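Local coordinates for MB2760 (Mycobacterium tuberculosis, PDB 2BNG), which hydrolyses long or bulky lipophilic epoxides, such as 9,10-epoxystearic acid and cholesterol 5,6-oxide, to diols in vitro, its physiological substrates being still unidentified, at residues Arg70-His78 / Glu90-Arg101; Phe33-Leu44 / Gly56-Arg65. All coordinates share one frame; numbering follows the deposited sequence.

How the interactions relate
From the N terminus, the chain passes helix 13-30 before reaching interaction 2, where helix 33-39 and the bend after it meet helix 57-65; this contact closes a loop that consists mostly of strands 44-48 and 52-55. From the end of helix 57-65 the chain leads into strand 72-83; strand 86-97 folds back on it to close the hairpin of interaction 1, which the start of strand 100-113 joins through Arg-101. The two contacts therefore follow one another in series, neither enclosing nor crossing the other. Interaction 2 pairs two helices and interaction 1 builds the sheet edge formed by strand 72-83; their centres lie about 19 Å apart, yet Phe-73 packs on Leu-64.

Interaction 1. Residues Arg70-His78 / Glu90-Arg101; sequences RVGFEVKIH and ERTDALIIGPLR
Gly-72, Glu-74 and Lys-76 pair with Ile-96, Ala-94 and Thr-92 in an antiparallel beta hairpin at one border of the curved mixed sheet of this limonene-epoxide-hydrolase (NTF2-like) fold. Two backbone bonds join each of these hydrogen-bonded pairs, and a type II' turn from Ile-97 to Leu-100 sends the chain into the next strand.

Glu-74 shows how a side chain can span more than its own pair. Its CB rests on Ala-94 CB at 4.1 Å. With CG anti to the carbonyl carbon (chi1 -73°) and the chain extended beyond, the carboxylate passes Ile-96 CD1, 3.8 Å from OE2, and reaches Arg-101 on the strand beyond. There OE1 forms a salt bridge with Arg-101 NH2 at 2.5 Å; this nitrogen stands well above the carboxylate plane, while the oxygen lies in the guanidinium plane. Arg-101 NH1 adds only weak bonds to both oxygens. Ala-94 CB covers part of one guanidinium face.

The face bearing Phe-73, Val-75 and Ile-77 also carries Asp-93, the active-site proton donor. Arg-91 grips it side-on, NE to OD2 and NH2 to OD1, and NH2 also bridges Asp-122, the proton acceptor, so one guanidinium joins both carboxylates and probably helps to position them. Val-75 CG1 lies 3.6 Å from Arg-91 NE and 3.7 Å from Asp-93 OD2, bringing a methyl group against this pairing. Toward the Ile-97 turn, Leu-95 CD2 meets the edge of the Phe-73 ring at CD1. At the opposite end of the paired strands, His-78 NE2 and Thr-92 OG1 share a nearly straight hydrogen bond of 2.6 Å, the hydroxyl lying in the imidazole plane.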
loop_
_atom_site.group_PDB
_atom_site.type_symbol
_atom_site.label_atom_id
_atom_site.label_comp_id
_atom_site.label_asym_id
_atom_site.label_seq_id
_atom_site.Cartn_x
_atom_site.Cartn_y
_atom_site.Cartn_z
ATOM N N ARG C 70 33.529 30.819 14.517
ATOM C CA ARG C 70 34.217 31.852 13.731
ATOM C C ARG C 70 34.071 31.664 12.257
ATOM O O ARG C 70 33.890 32.610 11.513
ATOM C CB ARG C 70 35.706 31.821 13.993
ATOM C CG ARG C 70 36.060 32.482 15.207
ATOM C CD ARG C 70 36.728 31.578 16.040
ATOM N NE ARG C 70 37.408 32.213 17.151
ATOM C CZ ARG C 70 36.831 32.581 18.296
ATOM N NH1 ARG C 70 35.524 32.435 18.505
ATOM N NH2 ARG C 70 37.574 33.112 19.249
ATOM N N VAL C 71 34.231 30.431 11.825
ATOM C CA VAL C 71 33.950 30.104 10.449
ATOM C C VAL C 71 33.167 28.796 10.383
ATOM O O VAL C 71 33.601 27.779 10.924
ATOM C CB VAL C 71 35.245 30.119 9.580
ATOM C CG1 VAL C 71 36.392 29.572 10.327
ATOM C CG2 VAL C 71 35.056 29.362 8.287
ATOM N N GLY C 72 32.001 28.842 9.749
ATOM C CA GLY C 72 31.207 27.640 9.509
ATOM C C GLY C 72 31.565 27.034 8.163
ATOM O O GLY C 72 32.072 27.731 7.270
ATOM N N PHE C 73 31.311 25.738 8.008
ATOM C CA PHE C 73 31.542 25.085 6.731
ATOM C C PHE C 73 30.267 24.469 6.203
ATOM O O PHE C 73 29.484 23.932 6.968
ATOM C CB PHE C 73 32.630 23.991 6.844
ATOM C CG PHE C 73 33.831 24.392 7.678
ATOM C CD1 PHE C 73 34.667 25.419 7.270
ATOM C CD2 PHE C 73 34.136 23.709 8.858
ATOM C CE1 PHE C 73 35.778 25.779 8.028
ATOM C CE2 PHE C 73 35.249 24.062 9.636
ATOM C CZ PHE C 73 36.068 25.099 9.217
ATOM N N GLU C 74 30.070 24.562 4.892
ATOM C CA GLU C 74 29.087 23.737 4.206
ATOM C C GLU C 74 29.759 22.898 3.113
ATOM O O GLU C 74 30.759 23.314 2.489
ATOM C CB GLU C 74 27.918 24.561 3.668
ATOM C CG GLU C 74 26.975 25.057 4.782
ATOM C CD GLU C 74 25.888 26.001 4.289
ATOM O OE1 GLU C 74 25.583 26.016 3.070
ATOM O OE2 GLU C 74 25.317 26.737 5.125
ATOM N N VAL C 75 29.239 21.692 2.921
ATOM C CA VAL C 75 29.799 20.783 1.950
ATOM C C VAL C 75 28.656 20.098 1.247
ATOM O O VAL C 75 27.758 19.548 1.861
ATOM C CB VAL C 75 30.748 19.733 2.577
ATOM C CG1 VAL C 75 31.337 18.828 1.481
ATOM C CG2 VAL C 75 31.888 20.417 3.367
ATOM N N LYS C 76 28.676 20.172 -0.064
ATOM C CA LYS C 76 27.719 19.473 -0.850
ATOM C C LYS C 76 28.539 18.616 -1.812
ATOM O O LYS C 76 29.339 19.138 -2.599
ATOM C CB LYS C 76 26.824 20.499 -1.532
ATOM C CG LYS C 76 25.961 19.994 -2.631
ATOM C CD LYS C 76 24.937 19.051 -2.183
ATOM C CE LYS C 76 23.784 19.054 -3.194
ATOM N NZ LYS C 76 23.325 17.729 -3.583
ATOM N N ILE C 77 28.383 17.294 -1.691
ATOM C CA ILE C 77 29.110 16.350 -2.537
ATOM C C ILE C 77 28.228 16.024 -3.734
ATOM O O ILE C 77 27.131 15.516 -3.560
ATOM C CB ILE C 77 29.480 15.041 -1.751
ATOM C CG1 ILE C 77 30.194 15.371 -0.422
ATOM C CG2 ILE C 77 30.321 14.095 -2.649
ATOM C CD1 ILE C 77 30.364 14.157 0.546
ATOM N N HIS C 78 28.695 16.338 -4.937
ATOM C CA HIS C 78 27.956 16.027 -6.168
ATOM C C HIS C 78 28.226 14.609 -6.674
ATOM O O HIS C 78 27.317 13.929 -7.144
ATOM C CB HIS C 78 28.286 17.041 -7.267
ATOM C CG HIS C 78 28.135 18.471 -6.835
ATOM N ND1 HIS C 78 26.905 19.057 -6.593
ATOM C CD2 HIS C 78 29.061 19.434 -6.602
ATOM C CE1 HIS C 78 27.082 20.310 -6.214
ATOM N NE2 HIS C 78 28.382 20.563 -6.209
ATOM N N GLU C 90 33.756 15.324 -5.837
ATOM C CA GLU C 90 33.437 16.566 -6.558
ATOM C C GLU C 90 32.420 17.307 -5.704
ATOM O O GLU C 90 31.323 16.791 -5.461
ATOM C CB GLU C 90 32.870 16.293 -7.961
ATOM C CG GLU C 90 32.594 17.570 -8.778
ATOM C CD GLU C 90 31.630 17.387 -9.976
ATOM O OE1 GLU C 90 30.809 16.440 -10.006
ATOM O OE2 GLU C 90 31.673 18.222 -10.901
ATOM N N ARG C 91 32.790 18.483 -5.208
ATOM C CA ARG C 91 31.970 19.188 -4.231
ATOM C C ARG C 91 31.795 20.668 -4.533
ATOM O O ARG C 91 32.512 21.261 -5.346
ATOM C CB ARG C 91 32.531 19.057 -2.788
ATOM C CG ARG C 91 33.506 17.943 -2.559
ATOM C CD ARG C 91 33.743 17.655 -1.105
ATOM N NE ARG C 91 34.460 18.688 -0.371
ATOM C CZ ARG C 91 35.765 18.656 -0.064
ATOM N NH1 ARG C 91 36.544 17.640 -0.456
ATOM N NH2 ARG C 91 36.310 19.658 0.663
ATOM N N THR C 92 30.814 21.248 -3.853
ATOM C CA THR C 92 30.723 22.679 -3.642
ATOM C C THR C 92 30.877 22.887 -2.137
ATOM O O THR C 92 30.188 22.257 -1.337
ATOM C CB THR C 92 29.376 23.241 -4.118
ATOM O OG1 THR C 92 29.180 22.925 -5.509
ATOM C CG2 THR C 92 29.353 24.737 -3.975
ATOM N N ASP C 93 31.816 23.743 -1.755
ATOM C CA ASP C 93 32.028 24.076 -0.354
ATOM C C ASP C 93 31.604 25.526 -0.137
ATOM O O ASP C 93 31.516 26.305 -1.082
ATOM C CB ASP C 93 33.515 23.903 0.027
ATOM C CG ASP C 93 33.923 22.430 0.248
ATOM O OD1 ASP C 93 34.947 22.212 0.931
ATOM O OD2 ASP C 93 33.247 21.490 -0.249
ATOM N N ALA C 94 31.366 25.888 1.110
ATOM C CA ALA C 94 31.151 27.274 1.480
ATOM C C ALA C 94 31.821 27.555 2.816
ATOM O O ALA C 94 31.715 26.745 3.730
ATOM C CB ALA C 94 29.664 27.565 1.557
ATOM N N LEU C 95 32.527 28.684 2.912
ATOM C CA LEU C 95 33.002 29.182 4.206
ATOM C C LEU C 95 32.112 30.349 4.608
ATOM O O LEU C 95 31.812 31.219 3.786
ATOM C CB LEU C 95 34.485 29.587 4.178
ATOM C CG LEU C 95 35.509 28.550 3.658
ATOM C CD1 LEU C 95 36.888 29.203 3.552
ATOM C CD2 LEU C 95 35.581 27.265 4.487
ATOM N N ILE C 96 31.669 30.346 5.863
ATOM C CA ILE C 96 30.747 31.347 6.387
ATOM C C ILE C 96 31.414 32.024 7.550
ATOM O O ILE C 96 31.791 31.362 8.505
ATOM C CB ILE C 96 29.443 30.710 6.966
ATOM C CG1 ILE C 96 29.074 29.402 6.226
ATOM C CG2 ILE C 96 28.353 31.744 7.129
ATOM C CD1 ILE C 96 28.001 29.367 5.288
ATOM N N ILE C 97 31.547 33.344 7.469
ATOM C CA ILE C 97 32.100 34.157 8.538
ATOM C C ILE C 97 31.064 35.244 8.771
ATOM O O ILE C 97 30.942 36.188 7.973
ATOM C CB ILE C 97 33.470 34.757 8.134
ATOM C CG1 ILE C 97 34.450 33.641 7.757
ATOM C CG2 ILE C 97 34.068 35.613 9.268
ATOM C CD1 ILE C 97 35.372 33.999 6.646
ATOM N N GLY C 98 30.290 35.083 9.849
ATOM C CA GLY C 98 29.112 35.898 10.098
ATOM C C GLY C 98 28.189 35.921 8.885
ATOM O O GLY C 98 27.752 34.852 8.408
ATOM N N PRO C 99 27.907 37.137 8.348
ATOM C CA PRO C 99 26.952 37.264 7.233
ATOM C C PRO C 99 27.622 37.089 5.877
ATOM O O PRO C 99 26.930 37.062 4.862
ATOM C CB PRO C 99 26.433 38.696 7.373
ATOM C CG PRO C 99 27.616 39.471 8.004
ATOM C CD PRO C 99 28.474 38.448 8.754
ATOM N N LEU C 100 28.951 36.980 5.866
ATOM C CA LEU C 100 29.704 36.723 4.640
ATOM C C LEU C 100 29.753 35.227 4.298
ATOM O O LEU C 100 30.229 34.410 5.093
ATOM C CB LEU C 100 31.126 37.286 4.766
ATOM C CG LEU C 100 32.076 37.027 3.591
ATOM C CD1 LEU C 100 31.549 37.682 2.275
ATOM C CD2 LEU C 100 33.530 37.450 3.916
ATOM N N ARG C 101 29.258 34.871 3.114
ATOM C CA ARG C 101 29.308 33.494 2.649
ATOM C C ARG C 101 30.092 33.405 1.355
ATOM O O ARG C 101 29.773 34.096 0.383
ATOM C CB ARG C 101 27.897 32.954 2.451
ATOM C CG ARG C 101 27.827 31.619 1.734
ATOM C CD ARG C 101 26.386 31.306 1.412
ATOM N NE ARG C 101 26.280 29.942 0.935
ATOM C CZ ARG C 101 26.012 28.909 1.720
ATOM N NH1 ARG C 101 25.787 29.113 3.009
ATOM N NH2 ARG C 101 25.979 27.672 1.216
#

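Interaction 2. Residues Phe33-Leu44 / Gly56-Arg65; sequences FDTVDAALGDDL and GGRRTATLLR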
loop_
_atom_site.group_PDB
_atom_site.type_symbol
_atom_site.label_atom_id
_atom_site.label_comp_id
_atom_site.label_asym_id
_atom_site.label_seq_id
_atom_site.Cartn_x
_atom_site.Cartn_y
_atom_site.Cartn_z
ATOM N N PHE C 33 32.512 17.361 16.423
ATOM C CA PHE C 33 33.980 17.356 16.494
ATOM C C PHE C 33 34.566 16.080 17.040
ATOM O O PHE C 33 35.722 15.759 16.767
ATOM C CB PHE C 33 34.524 18.605 17.194
ATOM C CG PHE C 33 34.351 19.851 16.383
ATOM C CD1 PHE C 33 35.008 19.988 15.160
ATOM C CD2 PHE C 33 33.508 20.866 16.813
ATOM C CE1 PHE C 33 34.850 21.122 14.396
ATOM C CE2 PHE C 33 33.333 22.011 16.048
ATOM C CZ PHE C 33 34.002 22.142 14.835
ATOM N N ASP C 34 33.760 15.329 17.776
ATOM C CA ASP C 34 34.197 14.021 18.220
ATOM C C ASP C 34 34.257 12.996 17.071
ATOM O O ASP C 34 35.158 12.144 17.044
ATOM C CB ASP C 34 33.330 13.509 19.359
ATOM C CG ASP C 34 33.388 14.400 20.580
ATOM O OD1 ASP C 34 32.654 14.146 21.527
ATOM O OD2 ASP C 34 34.139 15.374 20.619
ATOM N N THR C 35 33.321 13.080 16.127
ATOM C CA THR C 35 33.418 12.289 14.899
ATOM C C THR C 35 34.601 12.736 14.024
ATOM O O THR C 35 35.282 11.902 13.425
ATOM C CB THR C 35 32.100 12.322 14.107
ATOM O OG1 THR C 35 31.052 11.806 14.934
ATOM C CG2 THR C 35 32.187 11.511 12.823
ATOM N N VAL C 36 34.844 14.043 13.950
ATOM C CA VAL C 36 36.021 14.562 13.247
ATOM C C VAL C 36 37.318 13.967 13.848
ATOM O O VAL C 36 38.198 13.491 13.124
ATOM C CB VAL C 36 36.058 16.103 13.262
ATOM C CG1 VAL C 36 37.445 16.614 12.847
ATOM C CG2 VAL C 36 34.934 16.665 12.372
ATOM N N ASP C 37 37.405 13.973 15.175
ATOM C CA ASP C 37 38.508 13.338 15.914
ATOM C C ASP C 37 38.703 11.855 15.657
ATOM O O ASP C 37 39.826 11.390 15.483
ATOM C CB ASP C 37 38.301 13.498 17.418
ATOM C CG ASP C 37 38.738 14.833 17.903
ATOM O OD1 ASP C 37 39.725 15.360 17.354
ATOM O OD2 ASP C 37 38.102 15.377 18.820
ATOM N N ALA C 38 37.611 11.108 15.673
ATOM C CA ALA C 38 37.662 9.684 15.371
ATOM C C ALA C 38 38.037 9.411 13.904
ATOM O O ALA C 38 38.665 8.389 13.615
ATOM C CB ALA C 38 36.339 9.032 15.714
ATOM N N ALA C 39 37.673 10.323 12.991
ATOM C CA ALA C 39 37.837 10.093 11.550
ATOM C C ALA C 39 39.276 10.279 11.062
ATOM O O ALA C 39 39.660 9.703 10.048
ATOM C CB ALA C 39 36.898 10.983 10.754
ATOM N N LEU C 40 40.081 11.069 11.774
ATOM C CA LEU C 40 41.385 11.471 11.228
ATOM C C LEU C 40 42.518 10.652 11.810
ATOM O O LEU C 40 42.699 10.606 13.017
ATOM C CB LEU C 40 41.648 12.969 11.435
ATOM C CG LEU C 40 40.657 13.967 10.814
ATOM C CD1 LEU C 40 41.045 15.409 11.171
ATOM C CD2 LEU C 40 40.530 13.788 9.300
ATOM N N GLY C 41 43.277 9.997 10.942
ATOM C CA GLY C 41 44.409 9.203 11.368
ATOM C C GLY C 41 45.501 10.046 12.010
ATOM O O GLY C 41 45.695 11.213 11.657
ATOM N N ASP C 42 46.225 9.445 12.949
ATOM C CA ASP C 42 47.348 10.106 13.621
ATOM C C ASP C 42 48.389 10.724 12.686
ATOM O O ASP C 42 48.896 11.802 12.966
ATOM C CB ASP C 42 48.019 9.166 14.616
ATOM C CG ASP C 42 47.208 9.001 15.897
ATOM O OD1 ASP C 42 47.536 8.103 16.708
ATOM O OD2 ASP C 42 46.236 9.763 16.105
ATOM N N ASP C 43 48.671 10.068 11.566
ATOM C CA ASP C 43 49.605 10.611 10.590
ATOM C C ASP C 43 48.971 11.244 9.355
ATOM O O ASP C 43 49.576 11.274 8.279
ATOM C CB ASP C 43 50.598 9.554 10.191
ATOM C CG ASP C 43 51.586 9.273 11.293
ATOM O OD1 ASP C 43 52.737 8.969 10.971
ATOM O OD2 ASP C 43 51.260 9.369 12.495
ATOM N N LEU C 44 47.764 11.776 9.522
ATOM C CA LEU C 44 47.118 12.559 8.485
ATOM C C LEU C 44 48.065 13.578 7.869
ATOM O O LEU C 44 48.770 14.298 8.593
ATOM C CB LEU C 44 45.905 13.290 9.056
ATOM C CG LEU C 44 45.144 14.213 8.104
ATOM C CD1 LEU C 44 44.390 13.434 6.999
ATOM C CD2 LEU C 44 44.197 15.101 8.909
ATOM N N GLY C 56 49.446 15.565 10.862
ATOM C CA GLY C 56 48.977 15.057 12.136
ATOM C C GLY C 56 47.497 15.259 12.323
ATOM O O GLY C 56 47.015 16.387 12.274
ATOM N N GLY C 57 46.790 14.152 12.542
ATOM C CA GLY C 57 45.352 14.156 12.743
ATOM C C GLY C 57 44.883 14.974 13.932
ATOM O O GLY C 57 43.904 15.702 13.849
ATOM N N ARG C 58 45.586 14.862 15.042
ATOM C CA ARG C 58 45.246 15.650 16.231
ATOM C C ARG C 58 45.433 17.128 16.143
ATOM O O ARG C 58 44.652 17.891 16.700
ATOM C CB ARG C 58 46.110 15.238 17.359
ATOM C CG ARG C 58 45.640 14.047 17.839
ATOM C CD ARG C 58 46.698 13.594 18.592
ATOM N NE ARG C 58 46.333 12.306 18.843
ATOM C CZ ARG C 58 45.231 12.129 19.460
ATOM N NH1 ARG C 58 44.510 13.169 19.857
ATOM N NH2 ARG C 58 44.905 10.925 19.667
ATOM N N ARG C 59 46.507 17.524 15.495
ATOM C CA ARG C 59 46.741 18.915 15.298
ATOM C C ARG C 59 45.688 19.506 14.349
ATOM O O ARG C 59 45.199 20.609 14.599
ATOM C CB ARG C 59 48.163 19.110 14.805
ATOM C CG ARG C 59 48.501 20.516 14.491
ATOM C CD ARG C 59 49.957 20.749 14.703
ATOM N NE ARG C 59 50.541 21.466 13.593
ATOM C CZ ARG C 59 51.689 21.148 13.005
ATOM N NH1 ARG C 59 52.419 20.158 13.420
ATOM N NH2 ARG C 59 52.137 21.842 12.005
ATOM N N THR C 60 45.329 18.762 13.292
ATOM C CA THR C 60 44.279 19.192 12.347
ATOM C C THR C 60 42.897 19.199 13.014
ATOM O O THR C 60 42.121 20.152 12.846
ATOM C CB THR C 60 44.251 18.310 11.074
ATOM O OG1 THR C 60 45.506 18.425 10.396
ATOM C CG2 THR C 60 43.123 18.725 10.126
ATOM N N ALA C 61 42.619 18.137 13.777
ATOM C CA ALA C 61 41.360 17.990 14.498
ATOM C C ALA C 61 41.094 19.147 15.461
ATOM O O ALA C 61 39.975 19.673 15.486
ATOM C CB ALA C 61 41.297 16.663 15.214
ATOM N N THR C 62 42.109 19.560 16.232
ATOM C CA THR C 62 41.882 20.663 17.177
ATOM C C THR C 62 41.895 22.037 16.495
ATOM O O THR C 62 41.217 22.966 16.947
ATOM C CB THR C 62 42.759 20.623 18.497
ATOM O OG1 THR C 62 44.131 20.814 18.202
ATOM C CG2 THR C 62 42.679 19.310 19.171
ATOM N N LEU C 63 42.627 22.155 15.391
ATOM C CA LEU C 63 42.540 23.360 14.559
ATOM C C LEU C 63 41.101 23.589 14.085
ATOM O O LEU C 63 40.556 24.696 14.218
ATOM C CB LEU C 63 43.452 23.242 13.346
ATOM C CG LEU C 63 43.797 24.577 12.715
ATOM C CD1 LEU C 63 44.818 25.322 13.564
ATOM C CD2 LEU C 63 44.344 24.362 11.332
ATOM N N LEU C 64 40.502 22.525 13.543
ATOM C CA LEU C 64 39.135 22.563 13.067
ATOM C C LEU C 64 38.148 22.806 14.199
ATOM O O LEU C 64 37.241 23.636 14.075
ATOM C CB LEU C 64 38.786 21.277 12.314
ATOM C CG LEU C 64 39.496 21.082 10.965
ATOM C CD1 LEU C 64 39.264 19.670 10.453
ATOM C CD2 LEU C 64 39.092 22.129 9.919
ATOM N N ARG C 65 38.338 22.103 15.312
ATOM C CA ARG C 65 37.516 22.325 16.490
ATOM C C ARG C 65 37.543 23.789 16.921
ATOM O O ARG C 65 36.512 24.350 17.301
ATOM C CB ARG C 65 37.942 21.411 17.640
ATOM C CG ARG C 65 37.087 21.552 18.898
ATOM C CD ARG C 65 37.637 20.711 20.059
ATOM N NE ARG C 65 37.500 19.277 19.779
ATOM C CZ ARG C 65 36.440 18.535 20.111
ATOM N NH1 ARG C 65 35.406 19.084 20.752
ATOM N NH2 ARG C 65 36.412 17.235 19.798
HETATM O O HOH W 1 48.349 13.299 15.277
#
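An antiparallel helix pair, 33-39 against 57-65, flanks the sheet of this NTF2-like fold; the short segment axes come within 9.3 Å at 163°. Arg-65 ties one end together. Its CA sits over a face of the Phe-33 ring in a CH-pi contact, 3.7 Å from the centroid. The chain leaves with CG anti to the backbone N (chi1 -178°) and bends at chi3, bringing the guanidinium back across Phe-33, whose CB lies over its centre, 3.5 Å from CZ. A single nitrogen, Arg-65 NH2, makes salt bridges to two carboxylates about one helical turn apart, Asp-37 OD2 at 2.7 Å and Asp-34 OD2 at 3.1 Å, a three-residue network. Both oxygens lie in the guanidinium plane, which fixes its rotation. This shared positive charge probably eases repulsion between the two aspartates.

Midway, Ala-61 turns its small side chain toward helix 33-39, and Leu-40 CD1 packs against its CB and Thr-60 CG2. Leu-44, at the start of strand 44-48, lays CD2 against Thr-60 CB and OG1. At the other end the backbones themselves meet: Gly-57 CA, with no side chain, makes a close CA-H...O approach of 3.2 Å to Gly-41 O. Gly-56 N, at the N-cap, donates almost straight to Leu-44 O at 2.7 Å, while Gly-57 N reaches Asp-42 O from above its carbonyl plane. A water links that same oxygen to Arg-58 N.

Toward the rest of the fold, Val-36 packs on Ala-27 and Leu-64 on Leu-28 of helix 13-30, whereas Leu-64 of the pair and Leu-44 beyond it both touch Trp-120 on strand 116-123, and Thr-60 meets Ile-54 of strand 52-55.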